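Protein mini spindles (Drosophila melanogaster, PDB 5VJC) probably binds tubulin through TOG domains built of HEAT repeats, promoting microtubule dynamics and formation of the mitotic spindle. Local coordinates at residues Q187-E190 and C191-L195; Q236-L240 and S241-T245. All blocks are in the same frame, centred on the assembly; numbering follows the deposited sequence.

Interaction 1 (Q187-E190 and C191-L195); sequences QRTE and CLDEL
A bend at chi2 (68°) curls the Q187 chain over so that its amide swings back to C191, NE2 standing 3.7 Å from SG. E190 also doubles back, at its chi2 of -66°, and brings its carboxylate alongside that of D193, one turn on. The two acids come close without touching: E190 OE1 and D193 OD2 are 4.2 Å apart. One water sits between them and donates to both, 2.6 Å from E190 OE1 and 2.7 Å from D193 OD2, which probably eases the repulsion of like charges. R157, in salt bridge with E190 OE1, would offset it further. On another side of the helix L192 lies against the backbone, its CG 3.3 Å from R188 O, the carbonyl that L192 N itself bonds at 2.9 Å. The Q187 amide is tied by NE2 to L142 O, and C191 rests on V176 of helix 169-178, while T189, L192 and D193 meet helix 224-241. E194 is salt-bridged to R161 of helix 150-166. Helix 185-202 is thus packed among its neighbours on several sides, as expected of the stacked antiparallel helices in a HEAT-repeat TOG domain.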
loop_
_atom_site.group_PDB
_atom_site.type_symbol
_atom_site.label_atom_id
_atom_site.label_comp_id
_atom_site.label_asym_id
_atom_site.label_seq_id
_atom_site.Cartn_x
_atom_site.Cartn_y
_atom_site.Cartn_z
ATOM N N GLN A 187 -9.167 -8.990 4.692
ATOM C CA GLN A 187 -8.791 -7.917 3.772
ATOM C C GLN A 187 -9.931 -6.922 3.621
ATOM O O GLN A 187 -9.718 -5.714 3.731
ATOM C CB GLN A 187 -8.402 -8.470 2.394
ATOM C CG GLN A 187 -7.865 -7.429 1.433
ATOM C CD GLN A 187 -6.514 -6.872 1.857
ATOM O OE1 GLN A 187 -5.914 -7.339 2.824
ATOM N NE2 GLN A 187 -6.032 -5.867 1.131
ATOM N N ARG A 188 -11.146 -7.424 3.382
ATOM C CA ARG A 188 -12.298 -6.521 3.240
ATOM C C ARG A 188 -12.515 -5.715 4.526
ATOM O O ARG A 188 -12.711 -4.500 4.484
ATOM C CB ARG A 188 -13.569 -7.294 2.864
ATOM C CG ARG A 188 -13.473 -8.000 1.503
ATOM C CD ARG A 188 -14.842 -8.410 0.959
ATOM N NE ARG A 188 -15.546 -9.361 1.814
ATOM C CZ ARG A 188 -15.259 -10.659 1.882
ATOM N NH1 ARG A 188 -14.270 -11.163 1.146
ATOM N NH2 ARG A 188 -15.956 -11.463 2.684
ATOM N N THR A 189 -12.425 -6.383 5.671
ATOM C CA THR A 189 -12.606 -5.710 6.954
ATOM C C THR A 189 -11.581 -4.594 7.192
ATOM O O THR A 189 -11.947 -3.481 7.581
ATOM C CB THR A 189 -12.527 -6.700 8.117
ATOM O OG1 THR A 189 -13.476 -7.752 7.897
ATOM C CG2 THR A 189 -12.823 -6.005 9.444
ATOM N N GLU A 190 -10.305 -4.888 6.967
ATOM C CA GLU A 190 -9.255 -3.913 7.261
ATOM C C GLU A 190 -9.285 -2.749 6.275
ATOM O O GLU A 190 -9.036 -1.598 6.652
ATOM C CB GLU A 190 -7.872 -4.588 7.261
ATOM C CG GLU A 190 -7.658 -5.573 8.425
ATOM C CD GLU A 190 -7.637 -4.881 9.798
ATOM O OE1 GLU A 190 -7.566 -3.636 9.836
ATOM O OE2 GLU A 190 -7.688 -5.587 10.828
ATOM N N CYS A 191 -9.629 -3.030 5.019
ATOM C CA CYS A 191 -9.769 -1.952 4.049
ATOM C C CYS A 191 -10.945 -1.061 4.425
ATOM O O CYS A 191 -10.839 0.161 4.353
ATOM C CB CYS A 191 -9.918 -2.497 2.621
ATOM S SG CYS A 191 -8.341 -3.093 1.922
ATOM N N LEU A 192 -12.056 -1.654 4.858
ATOM C CA LEU A 192 -13.182 -0.833 5.327
ATOM C C LEU A 192 -12.805 0.098 6.496
ATOM O O LEU A 192 -13.117 1.290 6.456
ATOM C CB LEU A 192 -14.359 -1.722 5.727
ATOM C CG LEU A 192 -15.137 -2.307 4.545
ATOM C CD1 LEU A 192 -15.960 -3.550 4.975
ATOM C CD2 LEU A 192 -16.013 -1.238 3.886
ATOM N N ASP A 193 -12.124 -0.434 7.514
ATOM C CA ASP A 193 -11.609 0.381 8.622
ATOM C C ASP A 193 -10.661 1.497 8.125
ATOM O O ASP A 193 -10.659 2.610 8.655
ATOM C CB ASP A 193 -10.869 -0.495 9.658
ATOM C CG ASP A 193 -11.812 -1.396 10.469
ATOM O OD1 ASP A 193 -13.044 -1.231 10.380
ATOM O OD2 ASP A 193 -11.307 -2.276 11.201
ATOM N N GLU A 194 -9.852 1.205 7.116
ATOM C CA GLU A 194 -8.963 2.224 6.577
ATOM C C GLU A 194 -9.763 3.307 5.857
ATOM O O GLU A 194 -9.465 4.499 5.983
ATOM C CB GLU A 194 -7.917 1.592 5.645
ATOM C CG GLU A 194 -6.702 2.507 5.405
ATOM C CD GLU A 194 -5.910 2.803 6.684
ATOM O OE1 GLU A 194 -6.108 2.116 7.717
ATOM O OE2 GLU A 194 -5.053 3.703 6.648
ATOM N N LEU A 195 -10.801 2.910 5.123
ATOM C CA LEU A 195 -11.654 3.897 4.479
ATOM C C LEU A 195 -12.252 4.843 5.527
ATOM O O LEU A 195 -12.321 6.055 5.314
ATOM C CB LEU A 195 -12.758 3.222 3.660
ATOM C CG LEU A 195 -12.254 2.434 2.429
ATOM C CD1 LEU A 195 -13.312 1.475 1.871
ATOM C CD2 LEU A 195 -11.728 3.381 1.319
HETATM O O HOH W 1 -8.732 -2.489 11.871
#

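Interaction 2 (Q236-L240 and S241-T245)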
loop_
_atom_site.group_PDB
_atom_site.type_symbol
_atom_site.label_atom_id
_atom_site.label_comp_id
_atom_site.label_asym_id
_atom_site.label_seq_id
_atom_site.Cartn_x
_atom_site.Cartn_y
_atom_site.Cartn_z
ATOM N N GLN A 236 -19.812 6.956 9.869
ATOM C CA GLN A 236 -18.901 8.082 9.768
ATOM C C GLN A 236 -19.303 8.955 8.598
ATOM O O GLN A 236 -19.264 10.199 8.684
ATOM C CB GLN A 236 -17.459 7.591 9.626
ATOM C CG GLN A 236 -16.467 8.673 9.323
ATOM C CD GLN A 236 -16.365 9.705 10.437
ATOM O OE1 GLN A 236 -15.986 9.387 11.562
ATOM N NE2 GLN A 236 -16.723 10.944 10.125
ATOM N N VAL A 237 -19.716 8.321 7.505
ATOM C CA VAL A 237 -20.215 9.086 6.373
ATOM C C VAL A 237 -21.464 9.866 6.816
ATOM O O VAL A 237 -21.656 11.017 6.410
ATOM C CB VAL A 237 -20.534 8.189 5.159
ATOM C CG1 VAL A 237 -21.200 8.984 4.074
ATOM C CG2 VAL A 237 -19.254 7.547 4.615
ATOM N N PHE A 238 -22.285 9.261 7.677
ATOM C CA PHE A 238 -23.517 9.921 8.110
ATOM C C PHE A 238 -23.229 11.199 8.913
ATOM O O PHE A 238 -23.877 12.222 8.705
ATOM C CB PHE A 238 -24.390 8.969 8.932
ATOM C CG PHE A 238 -25.660 9.604 9.437
ATOM C CD1 PHE A 238 -26.622 10.074 8.541
ATOM C CD2 PHE A 238 -25.894 9.743 10.799
ATOM C CE1 PHE A 238 -27.796 10.663 8.997
ATOM C CE2 PHE A 238 -27.064 10.337 11.258
ATOM C CZ PHE A 238 -28.015 10.795 10.352
ATOM N N PHE A 239 -22.240 11.130 9.803
ATOM C CA PHE A 239 -21.813 12.265 10.623
ATOM C C PHE A 239 -21.325 13.452 9.810
ATOM O O PHE A 239 -21.339 14.587 10.292
ATOM C CB PHE A 239 -20.699 11.842 11.583
ATOM C CG PHE A 239 -21.141 10.897 12.668
ATOM C CD1 PHE A 239 -22.448 10.883 13.115
ATOM C CD2 PHE A 239 -20.234 10.035 13.258
ATOM C CE1 PHE A 239 -22.845 10.010 14.117
ATOM C CE2 PHE A 239 -20.622 9.164 14.261
ATOM C CZ PHE A 239 -21.931 9.152 14.693
ATOM N N LEU A 240 -20.872 13.210 8.585
ATOM C CA LEU A 240 -20.333 14.290 7.775
ATOM C C LEU A 240 -21.299 14.724 6.700
ATOM O O LEU A 240 -21.133 15.790 6.115
ATOM C CB LEU A 240 -19.004 13.883 7.124
ATOM C CG LEU A 240 -17.843 13.565 8.071
ATOM C CD1 LEU A 240 -16.626 13.115 7.253
ATOM C CD2 LEU A 240 -17.507 14.790 8.936
ATOM N N SER A 241 -22.309 13.899 6.436
ATOM C CA SER A 241 -23.127 14.101 5.240
ATOM C C SER A 241 -24.612 14.220 5.551
ATOM O O SER A 241 -25.384 14.705 4.726
ATOM C CB SER A 241 -22.907 12.962 4.244
ATOM O OG SER A 241 -21.525 12.758 3.999
ATOM N N GLY A 242 -25.009 13.768 6.733
ATOM C CA GLY A 242 -26.394 13.884 7.153
ATOM C C GLY A 242 -27.323 12.982 6.359
ATOM O O GLY A 242 -26.882 12.008 5.743
ATOM N N GLU A 243 -28.612 13.317 6.359
ATOM C CA GLU A 243 -29.642 12.434 5.816
ATOM C C GLU A 243 -29.490 12.178 4.313
ATOM O O GLU A 243 -30.136 11.282 3.768
ATOM C CB GLU A 243 -31.034 13.007 6.115
ATOM C CG GLU A 243 -32.047 11.962 6.586
ATOM C CD GLU A 243 -31.917 11.635 8.069
ATOM O OE1 GLU A 243 -31.302 12.440 8.809
ATOM O OE2 GLU A 243 -32.423 10.568 8.488
ATOM N N LYS A 244 -28.627 12.947 3.654
ATOM C CA LYS A 244 -28.300 12.712 2.249
ATOM C C LYS A 244 -27.582 11.367 2.066
ATOM O O LYS A 244 -27.511 10.830 0.953
ATOM C CB LYS A 244 -27.433 13.846 1.693
ATOM C CG LYS A 244 -27.264 13.808 0.177
ATOM C CD LYS A 244 -26.558 15.051 -0.353
ATOM C CE LYS A 244 -25.054 15.017 -0.102
ATOM N NZ LYS A 244 -24.281 14.920 -1.387
ATOM N N THR A 245 -27.046 10.838 3.164
ATOM C CA THR A 245 -26.399 9.534 3.148
ATOM C C THR A 245 -27.363 8.484 2.622
ATOM O O THR A 245 -27.001 7.669 1.774
ATOM C CB THR A 245 -25.914 9.107 4.546
ATOM O OG1 THR A 245 -25.203 10.184 5.163
ATOM C CG2 THR A 245 -24.989 7.903 4.443
#
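The F238 and E243 side chains lie side by side and point the same way, yet the ring and carboxylate planes stand 87° apart. E243 OE1 lies in the plane of the ring at its edge, 3.9 Å from F238 CE1, where the slightly positive ring hydrogens suit an anionic oxygen, though weakly at this range. T245 crosses F238 at about a right angle and also comes to the edge, its OG1 3.7 Å from CD1. With CG trans to the backbone N (chi1 179°), the ring reaches towards the chain as it leaves the helix, and CD1 comes within 3.4 Å of G242 O. That carbonyl takes two bonds from T245: the backbone N closes a beta turn over residues 242 to 245, and OG1 donates in the carbonyl plane at 2.5 Å. A valine in place of T245 would lack the hydroxyl, which would probably cost G242 O one of these two donors and put a methyl against the F238 edge.

This is the C-terminal end of helix 224-241, where G242 turns the chain with a positive phi of 69° towards helix 245-248. G242 N still bonds F238 O at 2.7 Å, and S241 N reaches the same oxygen from the same face, but from well above the carbonyl plane. S241 OG folds back to V237 O at 3.0 Å, while L240 N approaches V237 O from the opposite face. V237 and T245 cross obliquely and meet through methyls, V237 CG1 lying 4.0 Å from T245 CG2, and V237 also packs on M204 and on M248 of helix 245-248.

In the fold
Interaction 1 lies nearer the middle of the solenoid, its centre about 12 Å from that of the chain, whereas interaction 2 sits about 27 Å out, with several exposed residues. The two do not touch: their nearest atoms are about 6 Å apart. Their helices are packed together all the same, 187-195 meeting helix 224-241 near its start, through S225, V226 and A229, and V237 and L240 resting on I199 further along helix 185-202. In the first half of helix 185-202, regular backbone bonds leave the side chains to deal with charge, through arginine partners and a bridging water. At 236-245 the helix ends; hydroxyl groups meet backbone carbonyls instead, and a phenylalanine edge faces a threonine hydroxyl and a carboxylate.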